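Local coordinates for enoyl-acyl carrier protein reductase (Uncultured bacterium, PDB 6KIA) that probably reduces the double bond of enoyl-acyl carrier protein with NADH in fatty acid synthesis, and is linked to resistance to triclosan, at residues 211-216 with 283-288; 225-228 with 233-236. All blocks are in the same frame, centred on the assembly; numbering follows the deposited sequence.

Contact 1: residues 211-216 with 283-288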
ATOM      1  N   ASN A 211       9.073  -5.130  -8.214  1.00 20.53           N
ATOM      2  CA  ASN A 211       9.333  -6.179  -9.198  1.00 20.49           C
ATOM      3  C   ASN A 211       8.337  -7.344  -9.185  1.00 20.50           C
ATOM      4  O   ASN A 211       8.124  -7.983 -10.207  1.00 20.94           O
ATOM      5  CB  ASN A 211      10.752  -6.694  -9.017  1.00 20.83           C
ATOM      6  CG  ASN A 211      11.783  -5.627  -9.339  1.00 26.28           C
ATOM      7  OD1 ASN A 211      11.485  -4.664 -10.046  1.00 23.87           O
ATOM      8  ND2 ASN A 211      12.993  -5.787  -8.817  1.00 22.47           N
ATOM      9  N   THR A 212       7.715  -7.601  -8.039  1.00 19.36           N
ATOM     10  CA  THR A 212       6.623  -8.565  -7.956  1.00 19.41           C
ATOM     11  C   THR A 212       5.481  -8.262  -8.953  1.00 23.24           C
ATOM     12  O   THR A 212       4.827  -9.189  -9.428  1.00 21.41           O
ATOM     13  CB  THR A 212       6.024  -8.597  -6.543  1.00 19.64           C
ATOM     14  OG1 THR A 212       5.734  -7.255  -6.128  1.00 18.95           O
ATOM     15  CG2 THR A 212       7.018  -9.194  -5.556  1.00 19.16           C
ATOM     16  N   PHE A 213       5.216  -6.980  -9.237  1.00 18.64           N
ATOM     17  CA  PHE A 213       4.200  -6.603 -10.228  1.00 20.26           C
ATOM     18  C   PHE A 213       4.626  -7.032 -11.613  1.00 26.13           C
ATOM     19  O   PHE A 213       3.810  -7.516 -12.399  1.00 22.75           O
ATOM     20  CB  PHE A 213       3.946  -5.095 -10.183  1.00 19.29           C
ATOM     21  CG  PHE A 213       2.691  -4.641 -10.878  1.00 22.47           C
ATOM     22  CD1 PHE A 213       1.461  -5.274 -10.665  1.00 19.16           C
ATOM     23  CD2 PHE A 213       2.714  -3.493 -11.649  1.00 20.74           C
ATOM     24  CE1 PHE A 213       0.292  -4.798 -11.275  1.00 19.93           C
ATOM     25  CE2 PHE A 213       1.558  -3.022 -12.267  1.00 18.61           C
ATOM     26  CZ  PHE A 213       0.342  -3.667 -12.070  1.00 20.82           C
ATOM     27  N   LEU A 214       5.915  -6.856 -11.906  1.00 21.67           N
ATOM     28  CA  LEU A 214       6.447  -7.293 -13.188  1.00 22.66           C
ATOM     29  C   LEU A 214       6.349  -8.807 -13.289  1.00 21.10           C
ATOM     30  O   LEU A 214       6.001  -9.331 -14.344  1.00 23.19           O
ATOM     31  CB  LEU A 214       7.907  -6.855 -13.384  1.00 27.56           C
ATOM     32  CG  LEU A 214       8.549  -7.412 -14.667  1.00 32.19           C
ATOM     33  CD1 LEU A 214       7.889  -6.796 -15.907  1.00 30.82           C
ATOM     34  CD2 LEU A 214      10.058  -7.200 -14.687  1.00 38.00           C
ATOM     35  N   HIS A 215       6.651  -9.513 -12.198  1.00 19.76           N
ATOM     36  CA  HIS A 215       6.612 -10.971 -12.220  1.00 23.19           C
ATOM     37  C   HIS A 215       5.187 -11.448 -12.382  1.00 23.47           C
ATOM     38  O   HIS A 215       4.938 -12.487 -12.983  1.00 23.73           O
ATOM     39  CB  HIS A 215       7.219 -11.554 -10.952  1.00 22.60           C
ATOM     40  CG  HIS A 215       8.662 -11.213 -10.794  1.00 29.68           C
ATOM     41  ND1 HIS A 215       9.531 -11.186 -11.863  1.00 31.52           N
ATOM     42  CD2 HIS A 215       9.383 -10.849  -9.705  1.00 25.46           C
ATOM     43  CE1 HIS A 215      10.730 -10.826 -11.439  1.00 33.05           C
ATOM     44  NE2 HIS A 215      10.668 -10.618 -10.135  1.00 32.87           N
ATOM     45  N   LEU A 216       4.250 -10.663 -11.866  1.00 19.90           N
ATOM     46  CA  LEU A 216       2.842 -10.968 -12.049  1.00 19.51           C
ATOM     47  C   LEU A 216       2.445 -10.820 -13.504  1.00 21.23           C
ATOM     48  O   LEU A 216       1.823 -11.720 -14.085  1.00 22.08           O
ATOM     49  CB  LEU A 216       1.991 -10.043 -11.182  1.00 19.43           C
ATOM     50  CG  LEU A 216       0.496 -10.015 -11.497  1.00 21.11           C
ATOM     51  CD1 LEU A 216      -0.143 -11.420 -11.431  1.00 21.61           C
ATOM     52  CD2 LEU A 216      -0.189  -9.023 -10.578  1.00 21.70           C
ATOM     53  N   ALA A 283      -2.519  -2.403 -17.331  1.00 24.84           N
ATOM     54  CA  ALA A 283      -2.000  -2.396 -15.963  1.00 22.90           C
ATOM     55  C   ALA A 283      -2.033  -0.968 -15.422  1.00 24.39           C
ATOM     56  O   ALA A 283      -1.540  -0.048 -16.078  1.00 23.89           O
ATOM     57  CB  ALA A 283      -0.577  -2.966 -15.936  1.00 18.67           C
ATOM     58  N   THR A 284      -2.628  -0.777 -14.242  1.00 19.97           N
ATOM     59  CA  THR A 284      -2.785   0.544 -13.673  1.00 20.27           C
ATOM     60  C   THR A 284      -2.362   0.541 -12.198  1.00 20.21           C
ATOM     61  O   THR A 284      -2.830  -0.283 -11.401  1.00 21.63           O
ATOM     62  CB  THR A 284      -4.244   1.044 -13.805  1.00 22.71           C
ATOM     63  OG1 THR A 284      -4.620   1.093 -15.201  1.00 21.52           O
ATOM     64  CG2 THR A 284      -4.416   2.441 -13.178  1.00 22.17           C
ATOM     65  N   VAL A 285      -1.479   1.467 -11.852  1.00 18.46           N
ATOM     66  CA  VAL A 285      -1.160   1.746 -10.456  1.00 19.41           C
ATOM     67  C   VAL A 285      -2.081   2.830  -9.960  1.00 20.53           C
ATOM     68  O   VAL A 285      -2.175   3.902 -10.565  1.00 20.94           O
ATOM     69  CB  VAL A 285       0.298   2.216 -10.268  1.00 18.11           C
ATOM     70  CG1 VAL A 285       0.535   2.671  -8.822  1.00 18.36           C
ATOM     71  CG2 VAL A 285       1.271   1.106 -10.674  1.00 21.21           C
ATOM     72  N   TYR A 286      -2.778   2.554  -8.865  1.00 16.51           N
ATOM     73  CA  TYR A 286      -3.652   3.551  -8.264  1.00 16.32           C
ATOM     74  C   TYR A 286      -2.950   4.128  -7.072  1.00 17.76           C
ATOM     75  O   TYR A 286      -2.767   3.439  -6.072  1.00 16.76           O
ATOM     76  CB  TYR A 286      -5.006   2.930  -7.869  1.00 16.24           C
ATOM     77  CG  TYR A 286      -5.826   2.481  -9.065  1.00 16.20           C
ATOM     78  CD1 TYR A 286      -5.679   1.194  -9.597  1.00 17.12           C
ATOM     79  CD2 TYR A 286      -6.702   3.349  -9.676  1.00 19.44           C
ATOM     80  CE1 TYR A 286      -6.423   0.799 -10.697  1.00 20.01           C
ATOM     81  CE2 TYR A 286      -7.452   2.964 -10.776  1.00 20.04           C
ATOM     82  CZ  TYR A 286      -7.316   1.707 -11.271  1.00 19.50           C
ATOM     83  OH  TYR A 286      -8.085   1.356 -12.372  1.00 20.88           O
ATOM     84  N   ASN A 287      -2.529   5.384  -7.192  1.00 18.41           N
ATOM     85  CA  ASN A 287      -1.854   6.063  -6.078  1.00 19.18           C
ATOM     86  C   ASN A 287      -2.885   6.550  -5.073  1.00 16.42           C
ATOM     87  O   ASN A 287      -3.650   7.499  -5.329  1.00 16.06           O
ATOM     88  CB  ASN A 287      -0.975   7.204  -6.584  1.00 16.35           C
ATOM     89  CG  ASN A 287       0.335   6.705  -7.158  1.00 21.38           C
ATOM     90  OD1 ASN A 287       0.941   5.748  -6.632  1.00 18.80           O
ATOM     91  ND2 ASN A 287       0.777   7.319  -8.262  1.00 18.46           N
ATOM     92  N   CYS A 288      -2.949   5.844  -3.952  1.00 16.28           N
ATOM     93  CA  CYS A 288      -4.041   6.010  -2.979  1.00 17.69           C
ATOM     94  C   CYS A 288      -3.650   6.834  -1.764  1.00 16.21           C
ATOM     95  O   CYS A 288      -2.460   6.992  -1.492  1.00 16.42           O
ATOM     96  CB  CYS A 288      -4.534   4.630  -2.526  1.00 16.25           C
ATOM     97  SG  CYS A 288      -5.386   3.689  -3.855  1.00 17.60           S
TER
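The ring of Phe-213, on helix 196-219, meets strand 283-287 obliquely, and its far end touches Ala-283 and Val-285 from two different directions: CZ lies 4.0 Å from CB of Ala-283, and CE2 lies 4.4 Å from CG2 of Val-285. The same ring also meets His-159 edge-to-face, so it has neighbours besides strand 283-287. Within the strand, CG2 of Thr-284 lies 3.5 Å above one face of the Tyr-286 ring, offset toward its rim. Phe-213 reaches the strand because CG is anti to its backbone N (chi1 -165°), which carries the ring out from the helix axis. The backbones themselves stay well apart, the closest CA atoms, those of Phe-213 and Ala-283, being 9.4 Å from each other.

On the strand, Ala-283 and Val-285 alternate with Thr-284, whose CB points away from the helix; its OG1 hydrogen-bonds to the carbonyl O of Gly-419. No hydrogen bond joins the two segments; a modest buried apolar surface of 112 Å² does the work. Ala-238 of strand 234-240 and Leu-269 of helix 263-278 also touch Phe-213, and Leu-269 packs on Val-285 as well, closing the same apolar cluster.

Just past the strand, Cys-288 belongs to the pocket of the bound NADH, and the side chain of Val-285 is about 8 Å from that cofactor. A helix laid against the parallel strands of a central sheet, with the dinucleotide near their C-terminal ends, is the layout of a Rossmann-type fold, in keeping with the family's place in the NADP-Rossmann clan.

Contact 2: residues 225-228 with 233-236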
ATOM      1  N   ALA A 225      -2.843 -13.965 -22.911  1.00 27.97           N
ATOM      2  CA  ALA A 225      -2.959 -14.216 -24.346  1.00 31.50           C
ATOM      3  C   ALA A 225      -4.170 -15.093 -24.681  1.00 26.11           C
ATOM      4  O   ALA A 225      -4.923 -14.800 -25.618  1.00 27.41           O
ATOM      5  CB  ALA A 225      -1.698 -14.853 -24.865  1.00 28.74           C
ATOM      6  N   ARG A 226      -4.375 -16.151 -23.902  1.00 25.51           N
ATOM      7  CA  ARG A 226      -5.450 -17.078 -24.227  1.00 26.00           C
ATOM      8  C   ARG A 226      -6.815 -16.402 -24.023  1.00 25.79           C
ATOM      9  O   ARG A 226      -7.742 -16.568 -24.840  1.00 27.93           O
ATOM     10  CB  ARG A 226      -5.326 -18.372 -23.402  1.00 28.70           C
ATOM     11  CG  ARG A 226      -6.592 -19.244 -23.376  1.00 24.68           C
ATOM     12  CD  ARG A 226      -6.411 -20.524 -22.569  1.00 20.49           C
ATOM     13  NE  ARG A 226      -6.224 -20.288 -21.136  1.00 29.82           N
ATOM     14  CZ  ARG A 226      -7.228 -20.100 -20.289  1.00 26.96           C
ATOM     15  NH1 ARG A 226      -8.479 -20.099 -20.743  1.00 28.19           N
ATOM     16  NH2 ARG A 226      -6.987 -19.896 -18.997  1.00 35.08           N
ATOM     17  N   LEU A 227      -6.925 -15.599 -22.964  1.00 22.61           N
ATOM     18  CA  LEU A 227      -8.173 -14.895 -22.705  1.00 20.63           C
ATOM     19  C   LEU A 227      -8.452 -13.799 -23.730  1.00 22.46           C
ATOM     20  O   LEU A 227      -9.581 -13.608 -24.167  1.00 29.56           O
ATOM     21  CB  LEU A 227      -8.157 -14.275 -21.290  1.00 21.71           C
ATOM     22  CG  LEU A 227      -8.097 -15.267 -20.116  1.00 26.52           C
ATOM     23  CD1 LEU A 227      -8.155 -14.500 -18.792  1.00 21.97           C
ATOM     24  CD2 LEU A 227      -9.197 -16.319 -20.177  1.00 29.17           C
ATOM     25  N   GLU A 228      -7.418 -13.056 -24.087  1.00 26.12           N
ATOM     26  CA  GLU A 228      -7.551 -11.963 -25.018  1.00 27.63           C
ATOM     27  C   GLU A 228      -7.940 -12.509 -26.392  1.00 34.67           C
ATOM     28  O   GLU A 228      -8.737 -11.902 -27.102  1.00 35.40           O
ATOM     29  CB  GLU A 228      -6.255 -11.153 -25.041  1.00 34.79           C
ATOM     30  CG  GLU A 228      -6.267 -10.101 -23.930  1.00 41.03           C
ATOM     31  CD  GLU A 228      -5.020  -9.250 -23.859  1.00 46.39           C
ATOM     32  OE1 GLU A 228      -4.109  -9.445 -24.692  1.00 51.57           O
ATOM     33  OE2 GLU A 228      -4.963  -8.381 -22.957  1.00 46.68           O
ATOM     34  N   GLN A 233     -11.282 -10.045 -21.407  1.00 24.70           N
ATOM     35  CA  GLN A 233     -10.513  -8.848 -21.019  1.00 20.59           C
ATOM     36  C   GLN A 233      -9.650  -9.156 -19.808  1.00 22.64           C
ATOM     37  O   GLN A 233     -10.067  -9.882 -18.907  1.00 25.70           O
ATOM     38  CB  GLN A 233     -11.446  -7.680 -20.689  1.00 23.84           C
ATOM     39  CG  GLN A 233     -12.293  -7.211 -21.862  1.00 23.84           C
ATOM     40  CD  GLN A 233     -11.491  -6.436 -22.880  1.00 32.49           C
ATOM     41  OE1 GLN A 233     -10.631  -5.627 -22.524  1.00 31.03           O
ATOM     42  NE2 GLN A 233     -11.788  -6.651 -24.159  1.00 32.31           N
ATOM     43  N   VAL A 234      -8.445  -8.605 -19.785  1.00 20.31           N
ATOM     44  CA  VAL A 234      -7.550  -8.788 -18.646  1.00 19.88           C
ATOM     45  C   VAL A 234      -7.092  -7.442 -18.101  1.00 21.74           C
ATOM     46  O   VAL A 234      -6.717  -6.539 -18.861  1.00 21.73           O
ATOM     47  CB  VAL A 234      -6.326  -9.638 -19.037  1.00 24.23           C
ATOM     48  CG1 VAL A 234      -5.320  -9.745 -17.868  1.00 22.83           C
ATOM     49  CG2 VAL A 234      -6.781 -11.009 -19.487  1.00 21.10           C
ATOM     50  N   ARG A 235      -7.125  -7.315 -16.777  1.00 19.64           N
ATOM     51  CA  ARG A 235      -6.722  -6.096 -16.102  1.00 18.74           C
ATOM     52  C   ARG A 235      -5.746  -6.417 -14.961  1.00 18.30           C
ATOM     53  O   ARG A 235      -5.849  -7.465 -14.309  1.00 17.54           O
ATOM     54  CB  ARG A 235      -7.945  -5.382 -15.537  1.00 18.98           C
ATOM     55  CG  ARG A 235      -9.013  -5.024 -16.551  1.00 18.81           C
ATOM     56  CD  ARG A 235      -8.513  -4.003 -17.555  1.00 20.37           C
ATOM     57  NE  ARG A 235      -9.596  -3.577 -18.437  1.00 25.68           N
ATOM     58  CZ  ARG A 235      -9.814  -4.098 -19.639  1.00 22.02           C
ATOM     59  NH1 ARG A 235      -9.005  -5.032 -20.100  1.00 23.18           N
ATOM     60  NH2 ARG A 235     -10.828  -3.671 -20.380  1.00 25.14           N
ATOM     61  N   TYR A 236      -4.805  -5.508 -14.732  1.00 18.02           N
ATOM     62  CA  TYR A 236      -3.908  -5.559 -13.566  1.00 17.43           C
ATOM     63  C   TYR A 236      -4.056  -4.264 -12.795  1.00 20.11           C
ATOM     64  O   TYR A 236      -4.114  -3.196 -13.404  1.00 20.68           O
ATOM     65  CB  TYR A 236      -2.447  -5.730 -13.973  1.00 17.63           C
ATOM     66  CG  TYR A 236      -2.216  -6.972 -14.799  1.00 17.86           C
ATOM     67  CD1 TYR A 236      -2.447  -6.956 -16.171  1.00 22.52           C
ATOM     68  CD2 TYR A 236      -1.809  -8.166 -14.210  1.00 18.06           C
ATOM     69  CE1 TYR A 236      -2.266  -8.095 -16.937  1.00 23.36           C
ATOM     70  CE2 TYR A 236      -1.620  -9.307 -14.982  1.00 19.37           C
ATOM     71  CZ  TYR A 236      -1.855  -9.255 -16.332  1.00 20.22           C
ATOM     72  OH  TYR A 236      -1.664 -10.380 -17.105  1.00 23.77           O
TER
HETATM   73  O   HOH W   1      -4.302  -6.526 -20.234  1.00 27.23           O
HETATM   74  O   HOH W   2      -7.595  -7.213 -22.055  1.00 27.43           O
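Leu-227 and Val-234 cross at about a right angle, and one methyl of the valine carries the apolar contact. CG2 of Val-234 lies 3.8 Å from CD1 of Leu-227 and also comes close to the leucine CB, so it rests against both the root and the end of that side chain. With CG1 anti to the backbone N (chi1 176°), the valine leaves CG2 beside that nitrogen, on the side facing the helix.

The carboxylate of Glu-228 comes up beside Val-234, its OE2 4.3 Å from CB, and is joined to the strand by water. One water donates to Val-234 O at 2.8 Å and only weakly to Glu-228 OE2; a second accepts from Val-234 N at 2.8 Å and lies 3.0 Å from Glu-228 OE2, to which it can donate, though it has more acceptors in reach than protons.

On the strand side, Arg-235 meets Gln-233 end-on: NH1 and NH2 both donate to OE1, at 3.0 and 2.9 Å, with OE1 near the guanidinium plane. NH1 also bonds Val-234 O, standing above that carbonyl's plane, while NH2 has a further acceptor in Ser-415 O. Two donors on one amide oxygen should fix how the Gln-233 amide is turned.

Helix 221-229 is the last of several helices between strand 155-159 and its parallel neighbour 234-240, so the contact closes an elaborated beta-alpha-beta crossover of the Rossmann-type sheet.

Contact 1 lies deeper, its centre about 11 Å from the centre of the chain against about 24 Å for contact 2, and all its touching residues are buried, whereas contact 2 brings in an exposed glutamate. Their chemistry follows: plain hydrocarbon packing near the cofactor in 211-216 with 283-288, an apolar pair bordered by waters and charged groups in 225-228 with 233-236. Their helices follow one another in the chain, and their strands are neighbours in one sheet. Tyr-236 joins them directly, its CB packing on CE1 of Phe-213 at 4.0 Å and its carbonyl O probably accepting a hydrogen bond from Thr-284 N. The whole of contact 2 falls in the sequence between the two segments of contact 1.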